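Putative metalloprotease II (PDB 4ON1) probably cleaves peptide bonds as a zinc-dependent metalloendopeptidase, one of the extracellular enzymes encoded by the Bacteroides fragilis pathogenicity island. Local coordinates at residues A[45-48]-A[53-56]; A[47-52]-A[104-109]; A[336-339]-A[343-346]. All coordinates share one frame; numbering follows the deposited sequence.

Contact 1 of 3, residues A[45-48]-A[53-56]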
# COMPACT_ATOMS: atom_id res chain seq x y z
N ILE A 45 11.07 -4.62 -20.73
CA ILE A 45 12.00 -3.54 -20.41
C ILE A 45 13.37 -4.09 -20.07
O ILE A 45 13.49 -5.02 -19.28
CB ILE A 45 11.50 -2.71 -19.21
CG1 ILE A 45 10.05 -2.25 -19.42
CG2 ILE A 45 12.44 -1.53 -18.95
CD1 ILE A 45 9.39 -1.76 -18.15
N MET A 46 14.41 -3.50 -20.64
CA MET A 46 15.76 -3.80 -20.22
C MET A 46 16.21 -2.84 -19.13
O MET A 46 16.30 -1.63 -19.35
CB MET A 46 16.73 -3.75 -21.38
CG MET A 46 18.16 -3.63 -20.92
SD MET A 46 19.26 -4.51 -22.00
CE MET A 46 18.75 -6.17 -21.58
N LEU A 47 16.49 -3.39 -17.96
CA LEU A 47 16.91 -2.60 -16.82
C LEU A 47 18.41 -2.68 -16.66
O LEU A 47 19.03 -3.70 -16.96
CB LEU A 47 16.22 -3.07 -15.54
CG LEU A 47 14.69 -2.99 -15.56
CD1 LEU A 47 14.10 -3.73 -14.36
CD2 LEU A 47 14.26 -1.54 -15.56
N GLN A 48 19.01 -1.59 -16.18
CA GLN A 48 20.42 -1.60 -15.84
C GLN A 48 20.61 -1.03 -14.44
O GLN A 48 20.02 0.00 -14.08
CB GLN A 48 21.26 -0.80 -16.84
CG GLN A 48 22.72 -0.63 -16.40
CD GLN A 48 23.56 0.18 -17.37
OE1 GLN A 48 23.05 0.73 -18.35
NE2 GLN A 48 24.86 0.24 -17.11
N LEU A 53 22.66 -5.98 -16.11
CA LEU A 53 21.60 -5.64 -17.04
C LEU A 53 20.73 -6.87 -17.22
O LEU A 53 21.23 -7.98 -17.37
CB LEU A 53 22.19 -5.19 -18.39
CG LEU A 53 22.86 -3.81 -18.39
CD1 LEU A 53 24.29 -3.91 -17.86
CD2 LEU A 53 22.87 -3.21 -19.78
N TRP A 54 19.41 -6.67 -17.18
CA TRP A 54 18.47 -7.78 -17.33
C TRP A 54 17.13 -7.29 -17.85
O TRP A 54 16.82 -6.09 -17.76
CB TRP A 54 18.30 -8.51 -15.99
CG TRP A 54 17.50 -7.75 -14.96
CD1 TRP A 54 16.19 -7.96 -14.62
CD2 TRP A 54 17.95 -6.67 -14.14
NE1 TRP A 54 15.81 -7.08 -13.64
CE2 TRP A 54 16.87 -6.28 -13.32
CE3 TRP A 54 19.18 -5.99 -14.01
CZ2 TRP A 54 16.97 -5.24 -12.39
CZ3 TRP A 54 19.27 -4.96 -13.08
CH2 TRP A 54 18.18 -4.60 -12.29
N THR A 55 16.35 -8.21 -18.39
CA THR A 55 15.03 -7.86 -18.91
C THR A 55 13.93 -8.28 -17.97
O THR A 55 14.04 -9.28 -17.26
CB THR A 55 14.76 -8.51 -20.28
OG1 THR A 55 14.87 -9.93 -20.15
CG2 THR A 55 15.77 -8.03 -21.30
N THR A 56 12.85 -7.51 -17.96
CA THR A 56 11.65 -7.88 -17.24
C THR A 56 10.46 -7.45 -18.07
O THR A 56 10.59 -6.62 -18.97
CB THR A 56 11.58 -7.23 -15.85
OG1 THR A 56 10.44 -7.74 -15.14
CG2 THR A 56 11.46 -5.72 -15.97

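Contact 2 of 3, residues A[47-52]-A[104-109]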
# COMPACT_ATOMS: atom_id res chain seq x y z
N LEU A 47 16.49 -3.39 -17.96
CA LEU A 47 16.91 -2.60 -16.82
C LEU A 47 18.41 -2.68 -16.66
O LEU A 47 19.03 -3.70 -16.96
CB LEU A 47 16.22 -3.07 -15.54
CG LEU A 47 14.69 -2.99 -15.56
CD1 LEU A 47 14.10 -3.73 -14.36
CD2 LEU A 47 14.26 -1.54 -15.56
N GLN A 48 19.01 -1.59 -16.18
CA GLN A 48 20.42 -1.60 -15.84
C GLN A 48 20.61 -1.03 -14.44
O GLN A 48 20.02 0.00 -14.08
CB GLN A 48 21.26 -0.80 -16.84
CG GLN A 48 22.72 -0.63 -16.40
CD GLN A 48 23.56 0.18 -17.37
OE1 GLN A 48 23.05 0.73 -18.35
NE2 GLN A 48 24.86 0.24 -17.11
N GLU A 49 21.38 -1.74 -13.63
CA GLU A 49 21.88 -1.20 -12.37
C GLU A 49 23.36 -1.55 -12.25
O GLU A 49 23.72 -2.72 -12.04
CB GLU A 49 21.08 -1.74 -11.18
CG GLU A 49 21.41 -1.04 -9.87
CD GLU A 49 20.46 -1.40 -8.75
OE1 GLU A 49 20.46 -2.57 -8.30
OE2 GLU A 49 19.70 -0.51 -8.31
N GLY A 50 24.22 -0.55 -12.40
CA GLY A 50 25.65 -0.78 -12.43
C GLY A 50 26.04 -1.70 -13.57
O GLY A 50 25.68 -1.44 -14.72
N SER A 51 26.74 -2.79 -13.26
CA SER A 51 27.18 -3.71 -14.30
C SER A 51 26.15 -4.81 -14.58
O SER A 51 26.37 -5.66 -15.44
CB SER A 51 28.51 -4.36 -13.91
OG SER A 51 28.36 -5.18 -12.77
N GLU A 52 25.02 -4.78 -13.87
CA GLU A 52 23.97 -5.77 -14.10
C GLU A 52 22.89 -5.24 -15.03
O GLU A 52 22.28 -4.21 -14.77
CB GLU A 52 23.33 -6.21 -12.78
CG GLU A 52 24.16 -7.18 -11.96
CD GLU A 52 23.52 -7.49 -10.63
OE1 GLU A 52 24.09 -7.10 -9.59
OE2 GLU A 52 22.44 -8.14 -10.62
N ILE A 104 13.44 -4.14 -3.16
CA ILE A 104 13.99 -2.79 -3.36
C ILE A 104 12.95 -1.83 -3.94
O ILE A 104 12.26 -2.17 -4.90
CB ILE A 104 15.20 -2.83 -4.31
CG1 ILE A 104 16.22 -3.86 -3.81
CG2 ILE A 104 15.83 -1.45 -4.44
CD1 ILE A 104 16.81 -3.53 -2.45
N ASP A 105 12.84 -0.65 -3.34
CA ASP A 105 11.97 0.42 -3.86
C ASP A 105 12.80 1.50 -4.57
O ASP A 105 13.75 2.03 -3.99
CB ASP A 105 11.17 1.07 -2.73
CG ASP A 105 9.67 0.80 -2.83
OD1 ASP A 105 9.20 0.40 -3.91
OD2 ASP A 105 8.97 1.01 -1.82
N TYR A 106 12.46 1.80 -5.82
CA TYR A 106 13.06 2.95 -6.51
C TYR A 106 12.00 4.04 -6.61
O TYR A 106 10.92 3.80 -7.13
CB TYR A 106 13.57 2.57 -7.91
CG TYR A 106 14.60 1.47 -7.93
CD1 TYR A 106 15.95 1.76 -8.00
CD2 TYR A 106 14.22 0.14 -7.90
CE1 TYR A 106 16.90 0.76 -8.02
CE2 TYR A 106 15.15 -0.88 -7.92
CZ TYR A 106 16.49 -0.56 -7.98
OH TYR A 106 17.43 -1.57 -8.00
N ILE A 107 12.32 5.23 -6.10
CA ILE A 107 11.33 6.29 -5.96
C ILE A 107 11.79 7.55 -6.70
O ILE A 107 12.91 8.04 -6.49
CB ILE A 107 11.08 6.60 -4.46
CG1 ILE A 107 10.62 5.34 -3.73
CG2 ILE A 107 10.10 7.76 -4.29
CD1 ILE A 107 10.97 5.33 -2.24
N VAL A 108 10.94 8.06 -7.59
CA VAL A 108 11.21 9.30 -8.31
C VAL A 108 10.03 10.25 -8.23
O VAL A 108 8.91 9.89 -8.56
CB VAL A 108 11.55 9.02 -9.81
CG1 VAL A 108 12.91 8.39 -9.94
CG2 VAL A 108 10.51 8.11 -10.46
N TYR A 109 10.29 11.49 -7.80
CA TYR A 109 9.28 12.54 -7.77
C TYR A 109 9.51 13.55 -8.89
O TYR A 109 10.65 13.86 -9.21
CB TYR A 109 9.29 13.25 -6.42
CG TYR A 109 8.45 12.56 -5.37
CD1 TYR A 109 8.85 11.35 -4.82
CD2 TYR A 109 7.27 13.13 -4.92
CE1 TYR A 109 8.08 10.72 -3.86
CE2 TYR A 109 6.50 12.52 -3.95
CZ TYR A 109 6.91 11.31 -3.43
OH TYR A 109 6.14 10.71 -2.47

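Contact 3 of 3, residues A[336-339]-A[343-346]. With ZN (zinc ion), chain C.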
# COMPACT_ATOMS: atom_id res chain seq x y z
N ILE A 336 -7.19 -4.32 6.17
CA ILE A 336 -8.32 -4.52 5.26
C ILE A 336 -8.67 -6.01 5.21
O ILE A 336 -9.84 -6.38 5.10
CB ILE A 336 -8.01 -3.96 3.85
CG1 ILE A 336 -8.21 -2.43 3.85
CG2 ILE A 336 -8.91 -4.59 2.79
CD1 ILE A 336 -7.70 -1.73 2.59
N GLY A 337 -7.65 -6.86 5.34
CA GLY A 337 -7.87 -8.29 5.49
C GLY A 337 -8.83 -8.59 6.63
O GLY A 337 -9.81 -9.34 6.47
N HIS A 338 -8.57 -8.00 7.80
CA HIS A 338 -9.45 -8.15 8.94
C HIS A 338 -10.88 -7.65 8.62
O HIS A 338 -11.86 -8.33 8.91
CB HIS A 338 -8.90 -7.41 10.16
CG HIS A 338 -7.76 -8.10 10.84
ND1 HIS A 338 -7.77 -9.45 11.13
CD2 HIS A 338 -6.59 -7.63 11.32
CE1 HIS A 338 -6.65 -9.78 11.75
NE2 HIS A 338 -5.91 -8.68 11.88
N LEU A 339 -10.98 -6.47 8.00
CA LEU A 339 -12.29 -5.88 7.70
C LEU A 339 -13.10 -6.79 6.78
O LEU A 339 -14.33 -6.83 6.87
CB LEU A 339 -12.13 -4.50 7.08
CG LEU A 339 -11.50 -3.40 7.95
CD1 LEU A 339 -11.32 -2.10 7.15
CD2 LEU A 339 -12.38 -3.15 9.17
N GLU A 343 -8.66 -13.79 9.50
CA GLU A 343 -8.17 -13.88 10.87
C GLU A 343 -6.67 -14.17 10.87
O GLU A 343 -6.11 -14.50 9.83
CB GLU A 343 -8.93 -14.98 11.62
CG GLU A 343 -10.09 -14.44 12.43
CD GLU A 343 -11.22 -15.43 12.55
OE1 GLU A 343 -11.00 -16.63 12.28
OE2 GLU A 343 -12.34 -15.00 12.92
N HIS A 344 -6.03 -14.01 12.02
CA HIS A 344 -4.61 -14.30 12.12
C HIS A 344 -4.36 -15.79 11.88
O HIS A 344 -5.18 -16.63 12.24
CB HIS A 344 -4.06 -13.89 13.50
CG HIS A 344 -3.92 -12.40 13.66
ND1 HIS A 344 -3.98 -11.78 14.88
CD2 HIS A 344 -3.77 -11.42 12.73
CE1 HIS A 344 -3.84 -10.47 14.71
NE2 HIS A 344 -3.71 -10.23 13.42
N VAL A 345 -3.22 -16.12 11.27
CA VAL A 345 -2.85 -17.51 11.02
C VAL A 345 -1.40 -17.77 11.41
O VAL A 345 -0.65 -16.82 11.66
CB VAL A 345 -3.06 -17.89 9.53
CG1 VAL A 345 -4.51 -17.74 9.12
CG2 VAL A 345 -2.16 -17.02 8.65
N ASP A 346 -0.98 -19.04 11.44
CA ASP A 346 0.36 -19.38 11.92
C ASP A 346 1.36 -19.58 10.78
O ASP A 346 2.45 -20.10 10.98
CB ASP A 346 0.33 -20.67 12.76
CG ASP A 346 -0.57 -20.56 13.98
OD1 ASP A 346 -0.88 -21.62 14.57
OD2 ASP A 346 -0.99 -19.44 14.33
ZN ZN C . -4.02 -8.49 12.53

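Contact 1 of 3, residues A[45-48]-A[53-56]
Residues 45-48 and 53-56 run antiparallel at 148°, with their axes 4.6 Å apart at the closest approach, and Ile45-Thr56 and Leu47-Trp54 form the hydrogen-bonded pairs while Met46-Thr55 and Gln48-Leu53 form the non-hydrogen-bonded ones. Each hydrogen-bonded pair carries two reciprocal bonds, of which Ile45 N to Thr56 O and Leu47 N to Trp54 O are both 2.7 Å long. The carbonyl oxygens also meet CA-H groups, as where Leu53 CA approaches Leu47 O at 3.2 Å.

On the face that carries Leu47, Trp54 and Thr56, the indole folds back over the neighbouring strand. Its CG stands between the backbone N and the carbonyl carbon (chi1 73°), which swings the ring across Leu47. Leu47 CB then lies over one face of the six-membered ring, 3.9 Å from its centroid, in a CH-pi contact only 12° from the ring normal. Beyond it, Leu47 CD1 fits between two neighbours, 3.8 Å from Trp54 CZ2 and 3.7 Å from Thr56 CG2.

These strands are the two arms of a beta hairpin in the fragilysin-type N-terminal domain. The outer edge of strand 43-49 is joined in parallel by strand 19-22, whose Leu21 touches Leu47, while Leu97 and Arg99 of strand 92-99 approach Leu47 and Trp54 respectively.

The other face is more open to solvent. There Leu53 and Gln48 lie side by side and point the same way, Leu53 CG resting 3.7 Å from Gln48 CB against the aliphatic part of the glutamine. Met46 bends at its second and third torsions instead of extending, and this brings its CE 3.5 Å from the methyl CG2 of Thr55.

Contact 2 of 3, residues A[47-52]-A[104-109]
Glu49 and Tyr106 reach toward each other from strands that are well separated, their CA atoms 11.4 Å apart, and meet only through the ends of their side chains. The phenol hydroxyl donates a short hydrogen bond, with Tyr106 OH 2.5 Å from Glu49 OE2. That oxygen sits at the edge of the aromatic ring and in its plane, also 3.1 Å from Tyr106 CE1. Seen from the glutamate the approach is different: the hydroxyl arrives from above the carboxylate, about 40° out of its plane, and the carboxylate and ring planes are turned 45° from each other. The second oxygen, OE1, is too poorly aligned to share the bond. Glu49 spans the distance because its chain is extended, with CG anti to the backbone N (chi1 -171°) and the carboxylate carried well clear of the strand.

The glutamate stands where a beta hairpin turns over: Glu49 to Glu52 form a type II' turn with Gly50 at its second position, closed by paired backbone bonds, Glu49 N to Glu52 O at 2.9 Å and Glu52 N to Glu49 O at 3.0 Å. Gln48 braces the same turn, its NE2 bonding the carbonyl oxygen of Gly50 at 3.0 Å with that oxygen nearly in the amide plane.

Tyr106 belongs to strand 102-109 of the fragilysin-type N-terminal domain, and the strands paired with it on its two edges each supply an arginine to the buried carboxylate. Arg99 of strand 92-99 makes a salt bridge to Glu49 OE1, and Arg157 of strand 153-159 makes one to OE2. Two positive charges and a hydroxyl would be expected to stabilise Glu49 as the anion, and Arg99 also makes a salt bridge to Glu52, so that one arginine meets the acidic residues at both ends of the turn.

Contact 3 of 3, residues A[336-339]-A[343-346]
The imidazole of His338 turns its edge toward the face of His344 in an offset edge-to-face pair, with centroids 4.7 Å apart and planes at 68°. His344 NE2 lies at the rim of the His338 ring and in its plane, 3.4 Å from His338 CE1. The rings of Tyr177 and His334 also meet that of His338, and Met352 touches it.

What brings the two rings together is the zinc ion, bound by His338 NE2 and by His344 NE2 at 2.0 Å each. These nitrogens are 3.1 Å apart, and no hydrogen bond joins them because both face the metal. The zinc lies 3.0 Å from both CD2 and CE1 of His338, so it is centred on the nitrogen. At the far side of that ring, ND1 is hydrogen-bonded to Ala342 O, a second-shell bond that fixes the ring's rotation.

His338 sits on helix 331-340 and His344 in the loop that follows, so the chain must turn back after the helix to deliver the third histidine. His334 and Asp176 complete the protein ligands, the aspartate probably as in the latent proenzyme of fragilysin. Three histidines in an HExxHxxGxxH sequence, with Met352 beneath, are the hallmark of the metzincin zinc site.

Contacts 1 and 2 share Leu47 and Gln48 and both use strand 43-49, so they describe one hairpin: contact 1 its ladder, contact 2 its turn and the tie to strand 102-109. They touch, Trp54 CZ3 packing 3.9 Å from Glu49 N. Contact 1 is partly buried, with a largely apolar, mostly buried face and a more exposed one, and depends on backbone bonds and hydrocarbon packing. Contact 2 is small but buried, and its chemistry is ionic and polar. Contact 3 lies in the metallopeptidase part, partly buried and organised by a metal; its nearest atoms are about 17 Å from contact 2 and about 26 Å from contact 1.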